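Local coordinates for DsbA family protein (Salmonella typhimurium, PDB 7JVE) that acts as a trimeric thioredoxin-like enzyme that both oxidises thiols to form disulfides and isomerises existing disulfide bonds, at residues 95-100 against 156-161; 118-123 against 148-153; 131-136 against 171-176; 135-140 against 178-183. All coordinates share one frame; numbering follows the deposited sequence.

Contact 1 of 4, residues 95-100 against 156-161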
loop_
_atom_site.group_PDB
_atom_site.type_symbol
_atom_site.label_atom_id
_atom_site.label_comp_id
_atom_site.label_asym_id
_atom_site.label_seq_id
_atom_site.Cartn_x
_atom_site.Cartn_y
_atom_site.Cartn_z
ATOM N N SER A 95 4.586 -11.298 12.589
ATOM C CA SER A 95 3.399 -12.069 12.229
ATOM C C SER A 95 3.592 -12.870 10.940
ATOM O O SER A 95 3.043 -13.969 10.818
ATOM C CB SER A 95 2.165 -11.155 12.111
ATOM O OG SER A 95 2.277 -10.208 11.062
ATOM N N TRP A 96 4.366 -12.374 9.973
ATOM C CA TRP A 96 4.535 -13.198 8.781
ATOM C C TRP A 96 5.666 -14.223 8.911
ATOM O O TRP A 96 5.617 -15.260 8.233
ATOM C CB TRP A 96 4.723 -12.325 7.535
ATOM C CG TRP A 96 6.059 -11.660 7.384
ATOM C CD1 TRP A 96 7.096 -12.068 6.582
ATOM C CD2 TRP A 96 6.481 -10.440 8.003
ATOM N NE1 TRP A 96 8.147 -11.177 6.684
ATOM C CE2 TRP A 96 7.796 -10.171 7.549
ATOM C CE3 TRP A 96 5.877 -9.546 8.897
ATOM C CZ2 TRP A 96 8.522 -9.044 7.964
ATOM C CZ3 TRP A 96 6.602 -8.412 9.313
ATOM C CH2 TRP A 96 7.911 -8.176 8.841
ATOM N N CYS A 97 6.650 -13.989 9.789
ATOM C CA CYS A 97 7.584 -15.058 10.154
ATOM C C CYS A 97 6.827 -16.225 10.755
ATOM O O CYS A 97 7.084 -17.393 10.442
ATOM C CB CYS A 97 8.602 -14.566 11.173
ATOM S SG CYS A 97 9.707 -13.316 10.567
ATOM N N SER A 98 5.901 -15.913 11.655
ATOM C CA SER A 98 5.052 -16.940 12.228
ATOM C C SER A 98 4.367 -17.743 11.128
ATOM O O SER A 98 4.429 -18.976 11.119
ATOM C CB SER A 98 4.034 -16.290 13.162
ATOM O OG SER A 98 3.258 -17.269 13.810
ATOM N N LYS A 99 3.733 -17.058 10.163
ATOM C CA LYS A 99 3.003 -17.796 9.130
ATOM C C LYS A 99 3.927 -18.538 8.178
ATOM O O LYS A 99 3.465 -19.447 7.484
ATOM C CB LYS A 99 2.085 -16.874 8.321
ATOM C CG LYS A 99 1.219 -15.982 9.178
ATOM C CD LYS A 99 -0.167 -16.542 9.243
ATOM C CE LYS A 99 -1.140 -15.569 9.889
ATOM N NZ LYS A 99 -2.523 -15.981 9.582
ATOM N N MET A 100 5.208 -18.170 8.125
ATOM C CA MET A 100 6.185 -18.890 7.323
ATOM C C MET A 100 6.680 -20.163 7.999
ATOM O O MET A 100 7.292 -21.006 7.332
ATOM C CB MET A 100 7.376 -17.977 7.024
ATOM C CG MET A 100 7.108 -16.963 5.917
ATOM S SD MET A 100 7.144 -17.780 4.313
ATOM C CE MET A 100 8.787 -18.457 4.362
ATOM N N ALA A 156 6.627 -24.278 18.870
ATOM C CA ALA A 156 5.587 -24.156 19.879
ATOM C C ALA A 156 5.367 -22.697 20.262
ATOM O O ALA A 156 4.231 -22.289 20.523
ATOM C CB ALA A 156 5.944 -24.989 21.113
ATOM N N LEU A 157 6.435 -21.902 20.276
ATOM C CA LEU A 157 6.304 -20.501 20.632
ATOM C C LEU A 157 5.489 -19.746 19.586
ATOM O O LEU A 157 4.516 -19.064 19.926
ATOM C CB LEU A 157 7.690 -19.899 20.832
ATOM C CG LEU A 157 7.720 -18.523 21.496
ATOM C CD1 LEU A 157 6.855 -18.505 22.747
ATOM C CD2 LEU A 157 9.162 -18.101 21.807
ATOM N N TYR A 158 5.869 -19.859 18.308
ATOM C CA TYR A 158 4.981 -19.500 17.200
ATOM C C TYR A 158 3.545 -19.991 17.323
ATOM O O TYR A 158 2.607 -19.226 17.073
ATOM C CB TYR A 158 5.614 -19.982 15.887
ATOM C CG TYR A 158 6.637 -19.064 15.261
ATOM C CD1 TYR A 158 6.591 -17.693 15.486
ATOM C CD2 TYR A 158 7.724 -19.574 14.541
ATOM C CE1 TYR A 158 7.502 -16.840 14.883
ATOM C CE2 TYR A 158 8.684 -18.731 13.981
ATOM C CZ TYR A 158 8.566 -17.367 14.146
ATOM O OH TYR A 158 9.512 -16.508 13.575
ATOM N N ALA A 159 3.340 -21.257 17.698
ATOM C CA ALA A 159 1.976 -21.774 17.738
ATOM C C ALA A 159 1.100 -21.049 18.750
ATOM O O ALA A 159 -0.120 -21.239 18.717
ATOM C CB ALA A 159 1.959 -23.276 18.036
ATOM N N THR A 160 1.664 -20.244 19.658
ATOM C CA THR A 160 0.780 -19.409 20.466
ATOM C C THR A 160 -0.048 -18.463 19.605
ATOM O O THR A 160 -1.087 -17.974 20.065
ATOM C CB THR A 160 1.545 -18.578 21.499
ATOM O OG1 THR A 160 2.411 -17.654 20.822
ATOM C CG2 THR A 160 2.324 -19.466 22.483
ATOM N N GLY A 161 0.384 -18.190 18.371
ATOM C CA GLY A 161 -0.305 -17.239 17.526
ATOM C C GLY A 161 -0.208 -15.820 18.056
ATOM O O GLY A 161 -0.959 -14.946 17.617
HETATM O O HOH W 1 2.675 -16.812 16.165
#
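Tyr158 lies against Cys97 and Ser98 at the start of helix 95-110, where the CxxC motif of the thioredoxin fold sits. The tight part of the contact is the ring of Tyr158. Ser98 CA stands over one face, displaced toward the rim, 3.8 Å from the centroid of the Tyr158 ring and 20° off its normal, a CH-pi contact made by the backbone of the helix. Farther out along the same ring, Tyr158 OH closes to 3.2 Å from Cys97 CB. It is CB that Tyr158 meets most closely, because SG is turned beside the backbone N (chi1 -66°) and joined to Cys94 in the redox disulfide. The phenol oxygen also makes a weak hydrogen bond to Asp91 O, and Phe90 of strand 84-90 packs against both Cys97 and Tyr158, so this side is buried.

The other side is looser and wetter. Ser98 CB still brushes the ring, 3.7 Å from Tyr158 CD1, but its hydroxyl, anti to the backbone N (chi1 -176°), is met by a water. That water is 2.5 Å from Ser98 OG and donates to Tyr158 O over 2.6 Å, bridging the two helices where no direct hydrogen bond does. Beyond it the chain turns at Gly161, an exposed residue with positive phi, whose N donates to the same Tyr158 O at 2.8 Å.

Contact 2 of 4, residues 118-123 against 148-153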
loop_
_atom_site.group_PDB
_atom_site.type_symbol
_atom_site.label_atom_id
_atom_site.label_comp_id
_atom_site.label_asym_id
_atom_site.label_seq_id
_atom_site.Cartn_x
_atom_site.Cartn_y
_atom_site.Cartn_z
ATOM N N PHE A 118 19.514 -20.531 13.221
ATOM C CA PHE A 118 18.444 -19.685 13.742
ATOM C C PHE A 118 19.032 -18.431 14.384
ATOM O O PHE A 118 19.763 -18.519 15.379
ATOM C CB PHE A 118 17.604 -20.469 14.755
ATOM C CG PHE A 118 16.809 -21.603 14.132
ATOM C CD1 PHE A 118 17.414 -22.818 13.853
ATOM C CD2 PHE A 118 15.459 -21.437 13.810
ATOM C CE1 PHE A 118 16.685 -23.871 13.268
ATOM C CE2 PHE A 118 14.719 -22.474 13.232
ATOM C CZ PHE A 118 15.337 -23.691 12.952
ATOM N N LYS A 119 18.716 -17.272 13.830
ATOM C CA LYS A 119 19.207 -15.999 14.372
ATOM C C LYS A 119 18.020 -15.211 14.930
ATOM O O LYS A 119 17.380 -14.448 14.211
ATOM C CB LYS A 119 19.943 -15.181 13.292
ATOM C CG LYS A 119 21.069 -15.918 12.628
ATOM C CD LYS A 119 22.234 -16.096 13.602
ATOM C CE LYS A 119 23.535 -16.314 12.866
ATOM N NZ LYS A 119 24.693 -16.397 13.792
ATOM N N GLU A 120 17.746 -15.388 16.221
ATOM C CA GLU A 120 16.679 -14.649 16.887
ATOM C C GLU A 120 17.106 -13.204 17.113
ATOM O O GLU A 120 18.213 -12.957 17.606
ATOM C CB GLU A 120 16.351 -15.303 18.227
ATOM C CG GLU A 120 15.726 -16.664 18.105
ATOM C CD GLU A 120 15.657 -17.409 19.425
ATOM O OE1 GLU A 120 15.207 -16.811 20.413
ATOM O OE2 GLU A 120 16.021 -18.606 19.467
ATOM N N PHE A 121 16.229 -12.253 16.769
ATOM C CA PHE A 121 16.508 -10.838 16.965
ATOM C C PHE A 121 15.195 -10.077 17.119
ATOM O O PHE A 121 14.125 -10.592 16.768
ATOM C CB PHE A 121 17.358 -10.267 15.809
ATOM C CG PHE A 121 16.565 -9.910 14.552
ATOM C CD1 PHE A 121 15.878 -10.881 13.844
ATOM C CD2 PHE A 121 16.556 -8.608 14.060
ATOM C CE1 PHE A 121 15.156 -10.562 12.669
ATOM C CE2 PHE A 121 15.845 -8.279 12.893
ATOM C CZ PHE A 121 15.135 -9.265 12.198
ATOM N N PRO A 122 15.238 -8.838 17.652
ATOM C CA PRO A 122 14.008 -8.062 17.867
ATOM C C PRO A 122 13.803 -6.976 16.822
ATOM O O PRO A 122 14.685 -6.126 16.651
ATOM C CB PRO A 122 14.249 -7.432 19.240
ATOM C CG PRO A 122 15.779 -7.360 19.352
ATOM C CD PRO A 122 16.400 -8.151 18.229
ATOM N N ILE A 123 12.644 -6.962 16.153
ATOM C CA ILE A 123 12.402 -5.965 15.110
ATOM C C ILE A 123 12.324 -4.566 15.709
ATOM O O ILE A 123 12.819 -3.601 15.122
ATOM C CB ILE A 123 11.124 -6.311 14.327
ATOM C CG1 ILE A 123 11.334 -7.572 13.504
ATOM C CG2 ILE A 123 10.686 -5.136 13.437
ATOM C CD1 ILE A 123 10.098 -7.973 12.749
ATOM N N ALA A 148 16.862 -30.674 17.353
ATOM C CA ALA A 148 15.499 -31.087 17.045
ATOM C C ALA A 148 14.536 -30.586 18.111
ATOM O O ALA A 148 13.436 -30.129 17.792
ATOM C CB ALA A 148 15.409 -32.608 16.921
ATOM N N LYS A 149 14.964 -30.620 19.380
ATOM C CA LYS A 149 14.121 -30.181 20.484
ATOM C C LYS A 149 14.031 -28.654 20.540
ATOM O O LYS A 149 12.952 -28.102 20.803
ATOM C CB LYS A 149 14.646 -30.787 21.796
ATOM C CG LYS A 149 13.907 -30.398 23.058
ATOM C CD LYS A 149 12.411 -30.482 22.910
ATOM C CE LYS A 149 11.905 -31.859 23.099
ATOM N NZ LYS A 149 10.428 -31.898 22.888
ATOM N N TYR A 150 15.134 -27.955 20.260
ATOM C CA TYR A 150 15.041 -26.516 20.051
ATOM C C TYR A 150 13.984 -26.188 18.995
ATOM O O TYR A 150 13.216 -25.228 19.142
ATOM C CB TYR A 150 16.399 -25.934 19.641
ATOM C CG TYR A 150 16.269 -24.518 19.159
ATOM C CD1 TYR A 150 16.346 -23.442 20.053
ATOM C CD2 TYR A 150 16.003 -24.247 17.807
ATOM C CE1 TYR A 150 16.197 -22.116 19.607
ATOM C CE2 TYR A 150 15.829 -22.945 17.350
ATOM C CZ TYR A 150 15.920 -21.882 18.251
ATOM O OH TYR A 150 15.762 -20.605 17.781
ATOM N N LEU A 151 13.926 -26.982 17.925
ATOM C CA LEU A 151 12.967 -26.702 16.866
ATOM C C LEU A 151 11.528 -26.913 17.350
ATOM O O LEU A 151 10.639 -26.131 16.975
ATOM C CB LEU A 151 13.298 -27.548 15.630
ATOM C CG LEU A 151 12.465 -27.424 14.342
ATOM C CD1 LEU A 151 12.273 -25.977 13.876
ATOM C CD2 LEU A 151 13.108 -28.255 13.234
ATOM N N ASP A 152 11.282 -27.934 18.208
ATOM C CA ASP A 152 9.958 -28.076 18.832
ATOM C C ASP A 152 9.598 -26.851 19.653
ATOM O O ASP A 152 8.462 -26.367 19.603
ATOM C CB ASP A 152 9.839 -29.304 19.752
ATOM C CG ASP A 152 10.052 -30.602 19.033
ATOM O OD1 ASP A 152 10.674 -31.514 19.620
ATOM O OD2 ASP A 152 9.628 -30.701 17.860
ATOM N N TRP A 153 10.540 -26.372 20.462
ATOM C CA TRP A 153 10.274 -25.185 21.264
ATOM C C TRP A 153 9.965 -23.989 20.366
ATOM O O TRP A 153 9.004 -23.244 20.592
ATOM C CB TRP A 153 11.474 -24.902 22.170
ATOM C CG TRP A 153 11.611 -23.476 22.522
ATOM C CD1 TRP A 153 12.464 -22.568 21.954
ATOM C CD2 TRP A 153 10.855 -22.760 23.508
ATOM N NE1 TRP A 153 12.296 -21.333 22.542
ATOM C CE2 TRP A 153 11.319 -21.420 23.497
ATOM C CE3 TRP A 153 9.843 -23.123 24.412
ATOM C CZ2 TRP A 153 10.802 -20.433 24.357
ATOM C CZ3 TRP A 153 9.328 -22.141 25.266
ATOM C CH2 TRP A 153 9.812 -20.811 25.229
HETATM O O HOH W 2 14.117 -19.492 21.190
#
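The Phe118 ring presents one face to Tyr150, whose CE2 stands 3.6 Å above the plane of the Phe118 ring and toward its rim, while Tyr150 offers its own edge, with Phe118 CD2 and Glu120 OE2 lying near its plane. This is a T-shaped pair with the planes 64° apart, and it joins strand 115-120 of the thioredoxin sheet to helix 147-159 of the helical insertion that marks DsbA-like proteins. His154 also meets Phe118 edge-to-face. Nearer the end of the Phe118 ring, Leu151 CD1 comes to 3.9 Å from CZ, the two side chains crossing at about a right angle.

Past the rings the contact turns polar. With chi1 at 169° the phenol of Tyr150 swings off the helix toward the strand, and Glu120 reaches back with an extended chain from the opposite direction. Tyr150 OH donates to Glu120 OE2 over 2.6 Å, on the anti side of the carboxylate and 28° out of its plane. The same oxygen takes a second bond, so two donors grip it inside the protein: a water donates a hydrogen bond to Glu120 OE2 at 2.7 Å and accepts, in the plane of the indole, from Trp153 NE1 at 2.9 Å.

Contact 3 of 4, residues 131-136 against 171-176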
loop_
_atom_site.group_PDB
_atom_site.type_symbol
_atom_site.label_atom_id
_atom_site.label_comp_id
_atom_site.label_asym_id
_atom_site.label_seq_id
_atom_site.Cartn_x
_atom_site.Cartn_y
_atom_site.Cartn_z
ATOM N N SER A 131 11.866 -10.843 23.192
ATOM C CA SER A 131 12.808 -11.557 22.326
ATOM C C SER A 131 13.984 -12.107 23.127
ATOM O O SER A 131 14.394 -13.257 22.928
ATOM C CB SER A 131 13.315 -10.657 21.190
ATOM O OG SER A 131 12.279 -10.365 20.282
ATOM N N GLY A 132 14.537 -11.300 24.039
ATOM C CA GLY A 132 15.656 -11.772 24.838
ATOM C C GLY A 132 15.285 -12.958 25.706
ATOM O O GLY A 132 16.054 -13.915 25.824
ATOM N N LEU A 133 14.114 -12.898 26.347
ATOM C CA LEU A 133 13.652 -14.016 27.163
ATOM C C LEU A 133 13.460 -15.267 26.322
ATOM O O LEU A 133 13.800 -16.371 26.762
ATOM C CB LEU A 133 12.339 -13.664 27.878
ATOM C CG LEU A 133 11.748 -14.832 28.689
ATOM C CD1 LEU A 133 12.766 -15.344 29.718
ATOM C CD2 LEU A 133 10.398 -14.512 29.384
ATOM N N ALA A 134 12.878 -15.126 25.124
ATOM C CA ALA A 134 12.657 -16.301 24.291
ATOM C C ALA A 134 13.979 -16.881 23.818
ATOM O O ALA A 134 14.108 -18.103 23.695
ATOM C CB ALA A 134 11.756 -15.964 23.094
ATOM N N ALA A 135 14.976 -16.025 23.585
ATOM C CA ALA A 135 16.299 -16.513 23.216
ATOM C C ALA A 135 16.982 -17.227 24.387
ATOM O O ALA A 135 17.680 -18.224 24.175
ATOM C CB ALA A 135 17.151 -15.360 22.676
ATOM N N ARG A 136 16.788 -16.751 25.631
ATOM C CA ARG A 136 17.359 -17.449 26.791
ATOM C C ARG A 136 16.819 -18.869 26.904
ATOM O O ARG A 136 17.586 -19.823 27.096
ATOM C CB ARG A 136 17.067 -16.703 28.091
ATOM C CG ARG A 136 17.854 -15.433 28.333
ATOM C CD ARG A 136 17.531 -14.872 29.735
ATOM N NE ARG A 136 18.123 -13.550 29.894
ATOM C CZ ARG A 136 19.423 -13.343 30.083
ATOM N NH1 ARG A 136 20.259 -14.373 30.141
ATOM N NH2 ARG A 136 19.893 -12.120 30.192
ATOM N N ASP A 171 3.782 -15.185 28.836
ATOM C CA ASP A 171 3.474 -16.238 27.863
ATOM C C ASP A 171 4.677 -17.142 27.635
ATOM O O ASP A 171 4.551 -18.367 27.552
ATOM C CB ASP A 171 3.051 -15.640 26.514
ATOM C CG ASP A 171 1.704 -14.953 26.551
ATOM O OD1 ASP A 171 0.810 -15.390 27.312
ATOM O OD2 ASP A 171 1.543 -13.960 25.787
ATOM N N VAL A 172 5.846 -16.539 27.461
ATOM C CA VAL A 172 7.057 -17.311 27.213
ATOM C C VAL A 172 7.356 -18.219 28.399
ATOM O O VAL A 172 7.589 -19.423 28.236
ATOM C CB VAL A 172 8.226 -16.359 26.892
ATOM C CG1 VAL A 172 9.541 -17.124 26.713
ATOM C CG2 VAL A 172 7.887 -15.560 25.645
ATOM N N TYR A 173 7.329 -17.660 29.619
ATOM C CA TYR A 173 7.570 -18.474 30.804
ATOM C C TYR A 173 6.567 -19.608 30.900
ATOM O O TYR A 173 6.918 -20.730 31.295
ATOM C CB TYR A 173 7.477 -17.636 32.075
ATOM C CG TYR A 173 8.614 -16.693 32.326
ATOM C CD1 TYR A 173 9.924 -17.125 32.282
ATOM C CD2 TYR A 173 8.365 -15.369 32.649
ATOM C CE1 TYR A 173 10.949 -16.254 32.525
ATOM C CE2 TYR A 173 9.368 -14.502 32.899
ATOM C CZ TYR A 173 10.661 -14.946 32.847
ATOM O OH TYR A 173 11.672 -14.057 33.098
ATOM N N THR A 174 5.301 -19.325 30.578
ATOM C CA THR A 174 4.258 -20.329 30.731
ATOM C C THR A 174 4.515 -21.509 29.811
ATOM O O THR A 174 4.409 -22.664 30.222
ATOM C CB THR A 174 2.882 -19.721 30.459
ATOM O OG1 THR A 174 2.569 -18.772 31.478
ATOM C CG2 THR A 174 1.803 -20.805 30.465
ATOM N N LEU A 175 4.863 -21.239 28.557
ATOM C CA LEU A 175 5.282 -22.330 27.689
ATOM C C LEU A 175 6.594 -22.938 28.179
ATOM O O LEU A 175 6.744 -24.168 28.196
ATOM C CB LEU A 175 5.407 -21.844 26.242
ATOM C CG LEU A 175 5.760 -22.899 25.179
ATOM C CD1 LEU A 175 4.692 -24.000 25.048
ATOM C CD2 LEU A 175 6.035 -22.270 23.806
ATOM N N ALA A 176 7.542 -22.096 28.624
ATOM C CA ALA A 176 8.889 -22.594 28.904
ATOM C C ALA A 176 8.917 -23.583 30.067
ATOM O O ALA A 176 9.803 -24.438 30.122
ATOM C CB ALA A 176 9.846 -21.437 29.180
#
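A wholly apolar helix-to-helix contact joins Leu133 and Ala134 of helix 128-145 to Val172 and Tyr173 of helix 169-176, with helix 128-145 lying between strand 115-120 and helix 169-176. The two short segments run almost in the same direction, 14° apart, with their axes 10.0 Å from each other. Leu133 carries most of the contact. One of its methyls, CD2, sits over the middle of the Tyr173 ring, 3.5 Å from the centroid and 13° off the normal, a CH-pi contact of nearly ideal placement. While CD2 covers the centre, Leu133 CD1, on the same side of the ring, hangs past the rim 3.5 Å from Tyr173 CE1. The leucine and tyrosine side chains cross at about a right angle.

Both helices belong to the helical insertion that interrupts the thioredoxin fold in DsbA-like proteins. Helix 182-193 of the same insertion adds a further wall: Val188 and Gln192 touch Leu133, and Lys189 makes a cation-pi contact with Tyr173.

Val172 slides alongside Leu133 in the opposite direction. A first torsion of 176° makes its CG1 the branch that faces the neighbouring helix, 3.7 Å from Leu133 CG. The same methyl, Val172 CG1, is 4.0 Å from Ala134 CA. Trp153 of helix 147-159 packs on Val172 as well.

Contact 4 of 4, residues 135-140 against 178-183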
loop_
_atom_site.group_PDB
_atom_site.type_symbol
_atom_site.label_atom_id
_atom_site.label_comp_id
_atom_site.label_asym_id
_atom_site.label_seq_id
_atom_site.Cartn_x
_atom_site.Cartn_y
_atom_site.Cartn_z
ATOM N N ALA A 135 14.976 -16.025 23.585
ATOM C CA ALA A 135 16.299 -16.513 23.216
ATOM C C ALA A 135 16.982 -17.227 24.387
ATOM O O ALA A 135 17.680 -18.224 24.175
ATOM C CB ALA A 135 17.151 -15.360 22.676
ATOM N N ARG A 136 16.788 -16.751 25.631
ATOM C CA ARG A 136 17.359 -17.449 26.791
ATOM C C ARG A 136 16.819 -18.869 26.904
ATOM O O ARG A 136 17.586 -19.823 27.096
ATOM C CB ARG A 136 17.067 -16.703 28.091
ATOM C CG ARG A 136 17.854 -15.433 28.333
ATOM C CD ARG A 136 17.531 -14.872 29.735
ATOM N NE ARG A 136 18.123 -13.550 29.894
ATOM C CZ ARG A 136 19.423 -13.343 30.083
ATOM N NH1 ARG A 136 20.259 -14.373 30.141
ATOM N NH2 ARG A 136 19.893 -12.120 30.192
ATOM N N VAL A 137 15.489 -19.023 26.817
ATOM C CA VAL A 137 14.874 -20.349 26.894
ATOM C C VAL A 137 15.378 -21.225 25.766
ATOM O O VAL A 137 15.834 -22.354 25.988
ATOM C CB VAL A 137 13.343 -20.245 26.856
ATOM C CG1 VAL A 137 12.729 -21.652 26.965
ATOM C CG2 VAL A 137 12.835 -19.318 27.945
ATOM N N GLY A 138 15.322 -20.704 24.535
ATOM C CA GLY A 138 15.759 -21.484 23.389
ATOM C C GLY A 138 17.200 -21.943 23.518
ATOM O O GLY A 138 17.536 -23.079 23.183
ATOM N N GLU A 139 18.069 -21.074 24.029
ATOM C CA GLU A 139 19.450 -21.485 24.184
ATOM C C GLU A 139 19.586 -22.610 25.207
ATOM O O GLU A 139 20.357 -23.550 24.995
ATOM C CB GLU A 139 20.300 -20.300 24.572
ATOM C CG GLU A 139 21.723 -20.698 24.749
ATOM C CD GLU A 139 22.608 -19.515 24.946
ATOM O OE1 GLU A 139 23.235 -19.099 23.940
ATOM O OE2 GLU A 139 22.650 -19.000 26.092
ATOM N N GLN A 140 18.851 -22.536 26.322
ATOM C CA GLN A 140 18.876 -23.626 27.295
ATOM C C GLN A 140 18.373 -24.922 26.675
ATOM O O GLN A 140 18.998 -25.977 26.830
ATOM C CB GLN A 140 18.046 -23.277 28.533
ATOM C CG GLN A 140 18.691 -22.251 29.414
ATOM C CD GLN A 140 20.062 -22.716 29.887
ATOM O OE1 GLN A 140 20.221 -23.831 30.398
ATOM N NE2 GLN A 140 21.071 -21.881 29.657
ATOM N N HIS A 178 7.399 -26.126 30.419
ATOM C CA HIS A 178 7.317 -27.475 29.869
ATOM C C HIS A 178 8.591 -27.925 29.157
ATOM O O HIS A 178 8.701 -29.103 28.809
ATOM C CB HIS A 178 6.122 -27.572 28.906
ATOM C CG HIS A 178 4.826 -27.195 29.550
ATOM N ND1 HIS A 178 4.270 -27.928 30.580
ATOM C CD2 HIS A 178 4.008 -26.130 29.362
ATOM C CE1 HIS A 178 3.151 -27.348 30.979
ATOM N NE2 HIS A 178 2.971 -26.254 30.257
ATOM N N TYR A 179 9.551 -27.030 28.926
ATOM C CA TYR A 179 10.770 -27.399 28.230
ATOM C C TYR A 179 12.010 -27.336 29.099
ATOM O O TYR A 179 13.039 -27.902 28.715
ATOM C CB TYR A 179 10.991 -26.495 27.007
ATOM C CG TYR A 179 9.984 -26.749 25.918
ATOM C CD1 TYR A 179 8.677 -26.282 26.030
ATOM C CD2 TYR A 179 10.329 -27.473 24.787
ATOM C CE1 TYR A 179 7.762 -26.519 25.048
ATOM C CE2 TYR A 179 9.415 -27.711 23.803
ATOM C CZ TYR A 179 8.137 -27.228 23.937
ATOM O OH TYR A 179 7.222 -27.476 22.951
ATOM N N LEU A 180 11.943 -26.667 30.243
ATOM C CA LEU A 180 13.092 -26.486 31.116
ATOM C C LEU A 180 12.819 -27.199 32.422
ATOM O O LEU A 180 11.661 -27.364 32.809
ATOM C CB LEU A 180 13.337 -25.003 31.381
ATOM C CG LEU A 180 13.634 -24.128 30.158
ATOM C CD1 LEU A 180 13.776 -22.657 30.610
ATOM C CD2 LEU A 180 14.863 -24.618 29.383
ATOM N N THR A 181 13.878 -27.644 33.098
ATOM C CA THR A 181 13.703 -28.082 34.470
ATOM C C THR A 181 13.372 -26.883 35.350
ATOM O O THR A 181 13.699 -25.740 35.013
ATOM C CB THR A 181 14.961 -28.735 35.032
ATOM O OG1 THR A 181 15.978 -27.731 35.156
ATOM C CG2 THR A 181 15.442 -29.923 34.160
ATOM N N PRO A 182 12.750 -27.121 36.502
ATOM C CA PRO A 182 12.503 -26.002 37.430
ATOM C C PRO A 182 13.770 -25.221 37.732
ATOM O O PRO A 182 13.722 -23.990 37.876
ATOM C CB PRO A 182 11.928 -26.700 38.682
ATOM C CG PRO A 182 11.319 -27.976 38.147
ATOM C CD PRO A 182 12.256 -28.412 37.022
ATOM N N THR A 183 14.920 -25.892 37.786
ATOM C CA THR A 183 16.163 -25.183 38.074
ATOM C C THR A 183 16.570 -24.285 36.905
ATOM O O THR A 183 16.932 -23.121 37.103
ATOM C CB THR A 183 17.261 -26.188 38.407
ATOM O OG1 THR A 183 16.899 -26.859 39.613
ATOM C CG2 THR A 183 18.599 -25.489 38.599
#
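Leu180 points from the loop before helix 182-193 toward helix 128-145 and divides its two methyls between Val137 and Gln140, which lie one turn apart on that helix. The leucine comes in at a slant to the valine, and the branches that meet are Leu180 CD1 and Val137 CG1, 3.9 Å apart. Leu180 CG is 4.1 Å from the same Val137 CG1, so the valine methyl rests against the fork of the leucine more than against a single atom. The other methyl turns to the next helical turn, where Leu180 CD2 comes to 3.6 Å from Gln140 CB.

Gln140 shows how a polar residue can lend only its root to such a contact. Its CB is directed at the loop, but the chain bends sharply at the second torsion (chi2 -58°), carrying the amide away from Leu180 and toward helix 182-193, where the side chain packs on Gln184 and Val188. Val137 has further apolar neighbours in Trp153, Val172 and Ala176, which joins Leu180 to a cluster of apolar side chains from helices 128-145, 147-159 and 169-176 within the helical insertion of this DsbA-like protein.

Directly after the leucine, Thr181 takes the N-cap position. Its side chain caps a backbone N just beyond Thr183, and Gln184 OE1 receives Thr181 N in return, in the manner of a capping box. The chain thus passes from a buried leucine straight to the polar start of a helix. With no hydrogen bond between the two segments, their contact rests on apolar packing, held by shape and burial and not by directional bonds.

Overall arrangement
All four contacts lie on one side of the chain's centre and trace a path from the catalytic motif into the inserted helices. Contacts 1 and 2 share helix 147-159, which reaches helix 95-110 in one and strand 115-120 in the other, with centres 11 Å apart. Contacts 3 and 4 both start from helix 128-145, share Ala135 and Arg136, and lie 8 Å apart. Contacts 1 and 4 are the most distant pair, at 19 Å. Contact 2 falls within the span of contact 1 along the chain, whereas both alternate with contacts 3 and 4. Contacts 1 and 2 tie the insertion to the thioredoxin core, while Trp153, on Val137 and Leu175, joins the inserted helices.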